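Local coordinates for histidine triad protein (Plasmodium falciparum 3D7, PDB 5CS2) that probably hydrolyses diadenosine triphosphate to AMP and ADP, as a histidine triad enzyme of the Fhit type, and is a target of the antimalarial cyclomarin A, at residues I100-G105 and V115-I120; K63-N68 and A108-D113; L12-N17 and V35-K40. All blocks are in the same frame, centred on the assembly; numbering follows the deposited sequence.

Contacts 1 and 2 lie close together, their centres about 9 Å apart, and both reach the second subunit. They touch directly: Val-115 N is 2.8 Å from Lys-64 O, and Asp-104 OD1 is 2.9 Å from Tyr-67 N. Between them they hold most of the predicted substrate site: contact 1 supplies Gln-103, His-118 and the presumed nucleophile His-116, while contact 2 supplies residues 109-112, with the Gln-110 side chain about 4 Å from those of Gln-103 and His-116. Contact 3 reaches the same sheet through strand 35-38, at the end of this chain's sheet farthest from strand 97-104. Its centre is about 20 Å from that of contact 1 and about 23 Å from that of contact 2, away from the predicted sites.

Contact 1. Residues I100-G105 and V115-I120; sequences IAIQDG and VHIHII
Ala-101 and His-118 form an antiparallel hydrogen-bonded pair, with Ala-101 N to His-118 O at 3.0 Å and His-118 N to Ala-101 O at 2.8 Å, the latter almost straight. They join strands 97-104 and 116-122, the hairpin that carries the histidine triad motif of the HIT fold. Toward Gln-103 the strands separate, and two waters span the gap: one accepts from Gln-103 N and donates to His-116 O, the other donates to Gln-103 O and accepts from His-116 N. The first also lies over one face of the imidazole of His-116, the predicted nucleophile. On the apolar side Ile-117 divides its branches: CG2 lies 3.8 Å from Ile-100 CG2, and CG1 lies 3.7 Å from Ile-102 CG1. Helix 72-93 covers Ile-100 and Ile-117, while strand 97-104 pairs with a strand of the second subunit and so continues the sheet. Across the sheet, His-118 keeps CG beside its backbone N (chi1 -67°), which sets the ring edge against Ala-101 O. Its ND1 bonds to His-55. The Gln-103 amide stands 79° from this ring, and His-118 NE2 gives Gln-103 OE1 a weak, bent bond of 3.0 Å at 134°.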
# COMPACT_ATOMS: atom_id res chain seq x y z
N ILE A 100 -6.74 0.27 -3.73
CA ILE A 100 -5.53 0.97 -3.32
C ILE A 100 -4.39 0.33 -4.09
O ILE A 100 -4.28 -0.90 -4.06
CB ILE A 100 -5.31 0.92 -1.80
CG1 ILE A 100 -6.59 1.40 -1.01
CG2 ILE A 100 -4.04 1.69 -1.41
CD1 ILE A 100 -6.53 0.93 0.43
N ALA A 101 -3.57 1.12 -4.79
CA ALA A 101 -2.51 0.46 -5.58
C ALA A 101 -1.32 1.31 -5.87
O ALA A 101 -1.45 2.53 -6.03
CB ALA A 101 -3.07 -0.05 -6.88
N ILE A 102 -0.15 0.63 -6.02
CA ILE A 102 1.10 1.24 -6.48
C ILE A 102 1.52 0.51 -7.76
O ILE A 102 1.57 -0.72 -7.76
CB ILE A 102 2.24 1.18 -5.42
CG1 ILE A 102 1.82 1.82 -4.07
CG2 ILE A 102 3.54 1.83 -5.97
CD1 ILE A 102 2.94 1.73 -2.98
N GLN A 103 1.72 1.25 -8.88
CA GLN A 103 2.25 0.66 -10.12
C GLN A 103 3.75 0.92 -9.95
O GLN A 103 4.25 1.99 -10.30
CB GLN A 103 1.69 1.38 -11.37
CG GLN A 103 0.18 1.32 -11.46
CD GLN A 103 -0.30 2.30 -12.49
OE1 GLN A 103 -0.20 3.51 -12.31
NE2 GLN A 103 -0.78 1.79 -13.59
N ASP A 104 4.44 -0.02 -9.29
CA ASP A 104 5.85 0.14 -8.95
C ASP A 104 6.79 -0.25 -10.09
O ASP A 104 7.44 -1.28 -10.04
CB ASP A 104 6.16 -0.62 -7.65
CG ASP A 104 7.56 -0.43 -7.11
OD1 ASP A 104 8.16 0.64 -7.36
OD2 ASP A 104 8.01 -1.31 -6.33
N GLY A 105 6.88 0.61 -11.10
CA GLY A 105 7.76 0.37 -12.23
C GLY A 105 7.06 0.32 -13.56
O GLY A 105 5.85 0.06 -13.63
N VAL A 115 7.23 7.45 -7.30
CA VAL A 115 6.38 6.55 -6.47
C VAL A 115 5.09 7.25 -6.15
O VAL A 115 5.12 8.35 -5.60
CB VAL A 115 7.06 6.17 -5.11
CG1 VAL A 115 6.15 5.23 -4.30
CG2 VAL A 115 8.42 5.55 -5.31
N HIS A 116 3.97 6.60 -6.44
CA HIS A 116 2.66 7.17 -6.03
C HIS A 116 1.64 6.09 -5.71
O HIS A 116 1.64 5.01 -6.31
CB HIS A 116 2.12 8.20 -7.04
CG HIS A 116 1.97 7.70 -8.44
ND1 HIS A 116 3.07 7.50 -9.26
CD2 HIS A 116 0.85 7.43 -9.14
CE1 HIS A 116 2.59 7.08 -10.41
NE2 HIS A 116 1.26 7.03 -10.41
N ILE A 117 0.71 6.40 -4.78
CA ILE A 117 -0.35 5.46 -4.44
C ILE A 117 -1.65 6.00 -5.02
O ILE A 117 -1.95 7.19 -4.85
CB ILE A 117 -0.51 5.35 -2.90
CG1 ILE A 117 0.77 4.85 -2.19
CG2 ILE A 117 -1.75 4.47 -2.55
CD1 ILE A 117 0.76 4.84 -0.60
N HIS A 118 -2.40 5.12 -5.67
CA HIS A 118 -3.73 5.40 -6.20
C HIS A 118 -4.73 4.99 -5.14
O HIS A 118 -4.63 3.88 -4.58
CB HIS A 118 -4.04 4.55 -7.43
CG HIS A 118 -3.19 4.88 -8.60
ND1 HIS A 118 -3.60 5.80 -9.53
CD2 HIS A 118 -1.98 4.40 -8.93
CE1 HIS A 118 -2.62 5.84 -10.43
NE2 HIS A 118 -1.63 5.01 -10.10
N ILE A 119 -5.72 5.85 -4.86
CA ILE A 119 -6.81 5.50 -3.94
C ILE A 119 -8.05 5.78 -4.76
O ILE A 119 -8.26 6.93 -5.16
CB ILE A 119 -6.82 6.30 -2.64
CG1 ILE A 119 -5.60 5.98 -1.77
CG2 ILE A 119 -8.15 6.05 -1.85
CD1 ILE A 119 -5.46 6.93 -0.57
N ILE A 120 -8.84 4.74 -5.01
CA ILE A 120 -10.05 4.88 -5.84
C ILE A 120 -11.25 4.39 -5.06
O ILE A 120 -11.41 3.18 -4.83
CB ILE A 120 -9.95 4.17 -7.22
CG1 ILE A 120 -8.64 4.52 -7.98
CG2 ILE A 120 -11.20 4.49 -8.09
CD1 ILE A 120 -8.14 3.47 -8.94
O HOH W 1 1.47 4.08 -8.88
O HOH W 2 4.43 4.45 -8.76
O HOH W 3 1.62 5.91 -13.24

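Contact 2. Residues K63-N68 and A108-D113; sequences KKKHYN and AGQTVD
The Gln-110 amide meets Lys-65 O, and the Lys-63 ammonium meets Asp-113 O, in this loop-to-loop contact of the HIT fold, where residues 63-68, following strand 56-60, face residues 108-113 ahead of the histidine triad strand. Both hydrogen bonds run from a side chain to a main-chain carbonyl, one in each direction. Gln-110 NE2 donates to Lys-65 O at 3.1 Å with an N-H...O angle of 164°; the acceptor lies in the amide plane, and the donor lies in the carbonyl plane. An extended chain, with chi1 -172°, carries the amide across. This straight, in-plane bond probably helps to hold the amide of Gln-110, a predicted substrate-binding residue, in its orientation. Charge plays a looser part: Lys-65 NZ and Asp-113 OD1 are 4.7 Å apart, too far for a salt bridge, although the charges would attract. Packing is by the aliphatic part of Lys-65, which runs alongside Asp-113 in the same direction, its CG 4.1 Å from Asp-113 CB. Nearby, Lys-64 turns to a salt bridge with Glu-74, and Tyr-67 O accepts from Asn-83 of the second subunit. At the exposed end Lys-63 bends at its last torsion (chi4 -83°), bringing NZ to 2.9 Å from Asp-113 O, nearly in line with the carbonyl bond.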
# COMPACT_ATOMS: atom_id res chain seq x y z
N LYS A 63 11.45 13.36 -5.14
CA LYS A 63 11.28 12.49 -6.29
C LYS A 63 12.11 11.21 -6.11
O LYS A 63 13.33 11.27 -5.98
CB LYS A 63 11.65 13.21 -7.60
CG LYS A 63 11.14 12.48 -8.83
CD LYS A 63 11.98 12.79 -10.06
CE LYS A 63 11.69 11.83 -11.17
NZ LYS A 63 12.45 10.55 -11.04
N LYS A 64 11.41 10.07 -6.02
CA LYS A 64 12.00 8.74 -5.89
C LYS A 64 11.23 7.86 -6.85
O LYS A 64 10.00 7.93 -6.86
CB LYS A 64 11.95 8.25 -4.45
CG LYS A 64 13.13 8.80 -3.65
CD LYS A 64 12.92 8.78 -2.17
CE LYS A 64 14.05 9.51 -1.48
NZ LYS A 64 14.53 8.81 -0.25
N LYS A 65 11.93 7.10 -7.70
CA LYS A 65 11.28 6.32 -8.76
C LYS A 65 10.53 5.07 -8.29
O LYS A 65 9.38 4.84 -8.68
CB LYS A 65 12.29 5.94 -9.86
CG LYS A 65 11.64 5.32 -11.09
CD LYS A 65 12.66 4.97 -12.16
CE LYS A 65 11.99 4.39 -13.37
NZ LYS A 65 12.98 4.00 -14.41
N HIS A 66 11.22 4.24 -7.51
CA HIS A 66 10.71 2.97 -7.04
C HIS A 66 10.35 2.99 -5.57
O HIS A 66 10.99 3.68 -4.79
CB HIS A 66 11.73 1.85 -7.30
CG HIS A 66 11.69 1.34 -8.70
ND1 HIS A 66 10.65 0.53 -9.15
CD2 HIS A 66 12.55 1.56 -9.72
CE1 HIS A 66 10.91 0.31 -10.43
NE2 HIS A 66 12.05 0.90 -10.81
N TYR A 67 9.38 2.16 -5.19
CA TYR A 67 8.95 2.03 -3.81
C TYR A 67 10.11 1.67 -2.89
O TYR A 67 10.20 2.16 -1.77
CB TYR A 67 7.84 0.95 -3.74
CG TYR A 67 7.10 0.88 -2.43
CD1 TYR A 67 6.73 2.04 -1.75
CD2 TYR A 67 6.71 -0.34 -1.89
CE1 TYR A 67 6.03 1.98 -0.54
CE2 TYR A 67 6.01 -0.42 -0.68
CZ TYR A 67 5.63 0.75 -0.04
OH TYR A 67 4.94 0.67 1.15
N ASN A 68 11.05 0.85 -3.39
CA ASN A 68 12.21 0.46 -2.60
C ASN A 68 13.29 1.54 -2.47
O ASN A 68 14.25 1.35 -1.71
CB ASN A 68 12.77 -0.84 -3.09
CG ASN A 68 11.97 -1.98 -2.53
OD1 ASN A 68 12.13 -2.38 -1.37
ND2 ASN A 68 11.06 -2.46 -3.30
N ALA A 108 4.79 -2.49 -14.46
CA ALA A 108 3.55 -2.48 -13.68
C ALA A 108 2.60 -1.34 -14.16
O ALA A 108 1.53 -1.13 -13.58
CB ALA A 108 3.85 -2.33 -12.21
N GLY A 109 2.98 -0.68 -15.26
CA GLY A 109 2.16 0.39 -15.84
C GLY A 109 2.42 1.80 -15.34
O GLY A 109 1.62 2.70 -15.61
N GLN A 110 3.51 2.02 -14.61
CA GLN A 110 3.86 3.36 -14.10
C GLN A 110 4.16 4.30 -15.31
O GLN A 110 4.95 3.91 -16.18
CB GLN A 110 5.09 3.24 -13.20
CG GLN A 110 5.48 4.49 -12.44
CD GLN A 110 6.82 4.36 -11.78
OE1 GLN A 110 7.77 3.79 -12.34
NE2 GLN A 110 6.97 4.92 -10.60
N THR A 111 3.48 5.47 -15.40
CA THR A 111 3.70 6.43 -16.51
C THR A 111 4.50 7.65 -16.07
O THR A 111 5.10 8.34 -16.91
CB THR A 111 2.40 6.85 -17.21
OG1 THR A 111 1.38 7.15 -16.26
CG2 THR A 111 1.92 5.83 -18.23
N VAL A 112 4.53 7.91 -14.76
CA VAL A 112 5.27 9.00 -14.15
C VAL A 112 6.31 8.36 -13.23
O VAL A 112 5.93 7.59 -12.34
CB VAL A 112 4.35 9.99 -13.38
CG1 VAL A 112 5.17 11.05 -12.66
CG2 VAL A 112 3.31 10.63 -14.31
N ASP A 113 7.60 8.65 -13.45
CA ASP A 113 8.72 8.02 -12.72
C ASP A 113 8.90 8.59 -11.33
O ASP A 113 9.94 9.10 -10.99
CB ASP A 113 10.01 8.09 -13.56
CG ASP A 113 9.85 7.41 -14.92
OD1 ASP A 113 9.00 6.49 -15.03
OD2 ASP A 113 10.51 7.84 -15.88

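Contact 3. Residues L12-N17 and V35-K40; sequences LEWYKN and VFITTK
Trp-14 and Ile-37 cross at about a right angle, with Ile-37 CG1 3.6 Å from Trp-14 CD1. The indole is swung toward the strand because its CG is anti to the backbone N (chi1 179°); Ile-37 likewise sends CG1 anti to its own N (chi1 -170°), leading that branch to the ring. Thr-38 O lies at the indole edge, 3.5 Å from Trp-14 CD1. Trp-14 NE1 donates to a water at 2.8 Å in the ring plane, which passes a hydrogen bond on to Phe-36 O; a second water links NE1, weakly, to Thr-38 N. Leu-12 lays its CB and CD1 against the Thr-39 methyl, each 3.9 Å from CG2, while Thr-39 OG1 bonds to Asp-77 and Ser-42 N. Lys-40 N donates to Leu-12 O at 3.0 Å. The extended chain of Lys-40 passes obliquely across Glu-13, and its NZ completes an exposed salt bridge to Glu-13 OE2 at 3.2 Å from above the carboxylate plane. Glu-13, at positive phi (61°), ends helix 4-11 in a Schellman motif. The contact thus ties the exit of helix 4-11 to strand 35-38, outermost within this chain's sheet, with helix 72-93 packed on Leu-12, Ile-37 and Lys-40 and helix 181-199 on Trp-14.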
# COMPACT_ATOMS: atom_id res chain seq x y z
N LEU A 12 2.28 12.51 11.07
CA LEU A 12 2.54 13.08 9.74
C LEU A 12 3.01 14.53 9.85
O LEU A 12 3.31 15.16 8.83
CB LEU A 12 1.27 13.00 8.85
CG LEU A 12 0.74 11.62 8.44
CD1 LEU A 12 -0.61 11.72 7.82
CD2 LEU A 12 1.67 10.95 7.46
N GLU A 13 3.01 15.09 11.09
CA GLU A 13 3.40 16.48 11.38
C GLU A 13 2.49 17.47 10.64
O GLU A 13 2.92 18.55 10.24
CB GLU A 13 4.91 16.71 11.13
CG GLU A 13 5.80 15.84 12.01
CD GLU A 13 7.22 16.30 12.25
OE1 GLU A 13 7.59 17.41 11.81
OE2 GLU A 13 7.98 15.53 12.88
N TRP A 14 1.21 17.09 10.47
CA TRP A 14 0.25 17.94 9.79
C TRP A 14 -0.30 19.05 10.70
O TRP A 14 -0.45 18.88 11.91
CB TRP A 14 -0.91 17.10 9.23
CG TRP A 14 -1.98 17.89 8.54
CD1 TRP A 14 -2.02 18.24 7.22
CD2 TRP A 14 -3.17 18.42 9.13
NE1 TRP A 14 -3.15 18.98 6.96
CE2 TRP A 14 -3.88 19.10 8.12
CE3 TRP A 14 -3.69 18.44 10.45
CZ2 TRP A 14 -5.11 19.74 8.35
CZ3 TRP A 14 -4.90 19.08 10.68
CH2 TRP A 14 -5.61 19.69 9.63
N TYR A 15 -0.66 20.17 10.07
CA TYR A 15 -1.37 21.29 10.68
C TYR A 15 -2.18 21.94 9.59
O TYR A 15 -1.84 21.82 8.40
CB TYR A 15 -0.44 22.27 11.41
CG TYR A 15 0.67 22.84 10.56
CD1 TYR A 15 0.48 23.99 9.81
CD2 TYR A 15 1.94 22.26 10.57
CE1 TYR A 15 1.51 24.54 9.05
CE2 TYR A 15 2.97 22.80 9.80
CZ TYR A 15 2.76 23.95 9.06
OH TYR A 15 3.78 24.47 8.30
N LYS A 16 -3.31 22.58 9.96
CA LYS A 16 -4.17 23.25 8.97
C LYS A 16 -3.29 24.22 8.18
O LYS A 16 -2.45 24.91 8.79
CB LYS A 16 -5.27 24.04 9.70
CG LYS A 16 -6.25 24.72 8.78
CD LYS A 16 -7.36 25.38 9.57
CE LYS A 16 -7.20 26.88 9.69
NZ LYS A 16 -6.11 27.28 10.63
N ASN A 17 -3.46 24.23 6.84
CA ASN A 17 -2.75 25.10 5.90
C ASN A 17 -1.29 24.71 5.65
O ASN A 17 -0.62 25.44 4.93
CB ASN A 17 -2.83 26.58 6.32
CG ASN A 17 -4.23 27.11 6.29
OD1 ASN A 17 -5.08 26.68 5.50
ND2 ASN A 17 -4.47 28.05 7.17
N VAL A 35 -3.87 20.22 -4.66
CA VAL A 35 -3.30 19.53 -3.50
C VAL A 35 -4.24 19.70 -2.31
O VAL A 35 -4.59 20.82 -1.97
CB VAL A 35 -1.88 20.04 -3.18
CG1 VAL A 35 -1.32 19.39 -1.91
CG2 VAL A 35 -0.93 19.83 -4.37
N PHE A 36 -4.62 18.62 -1.68
CA PHE A 36 -5.53 18.71 -0.52
C PHE A 36 -4.82 18.47 0.82
O PHE A 36 -5.40 18.75 1.87
CB PHE A 36 -6.74 17.80 -0.70
CG PHE A 36 -6.38 16.39 -1.10
CD1 PHE A 36 -5.88 15.48 -0.17
CD2 PHE A 36 -6.57 15.95 -2.41
CE1 PHE A 36 -5.53 14.17 -0.55
CE2 PHE A 36 -6.27 14.63 -2.78
CZ PHE A 36 -5.73 13.76 -1.85
N ILE A 37 -3.58 17.91 0.82
CA ILE A 37 -2.86 17.69 2.06
C ILE A 37 -1.37 17.60 1.78
O ILE A 37 -0.98 17.02 0.77
CB ILE A 37 -3.36 16.40 2.82
CG1 ILE A 37 -2.78 16.31 4.25
CG2 ILE A 37 -3.07 15.10 2.01
CD1 ILE A 37 -3.59 15.33 5.23
N THR A 38 -0.57 18.11 2.70
CA THR A 38 0.88 18.04 2.71
C THR A 38 1.29 17.55 4.09
O THR A 38 0.76 18.02 5.10
CB THR A 38 1.52 19.42 2.36
OG1 THR A 38 0.93 19.87 1.14
CG2 THR A 38 3.03 19.34 2.21
N THR A 39 2.24 16.58 4.13
CA THR A 39 2.76 15.98 5.35
C THR A 39 4.26 16.20 5.39
O THR A 39 4.80 16.88 4.51
CB THR A 39 2.35 14.48 5.45
OG1 THR A 39 3.13 13.77 4.48
CG2 THR A 39 0.86 14.25 5.19
N LYS A 40 4.94 15.63 6.39
CA LYS A 40 6.39 15.77 6.54
C LYS A 40 7.13 15.27 5.30
O LYS A 40 8.12 15.89 4.90
CB LYS A 40 6.86 15.01 7.80
CG LYS A 40 8.33 15.23 8.14
CD LYS A 40 8.71 14.61 9.48
CE LYS A 40 10.15 14.86 9.83
NZ LYS A 40 10.47 14.41 11.21
O HOH W 4 -1.92 20.27 4.28
O HOH W 5 -4.53 19.90 4.65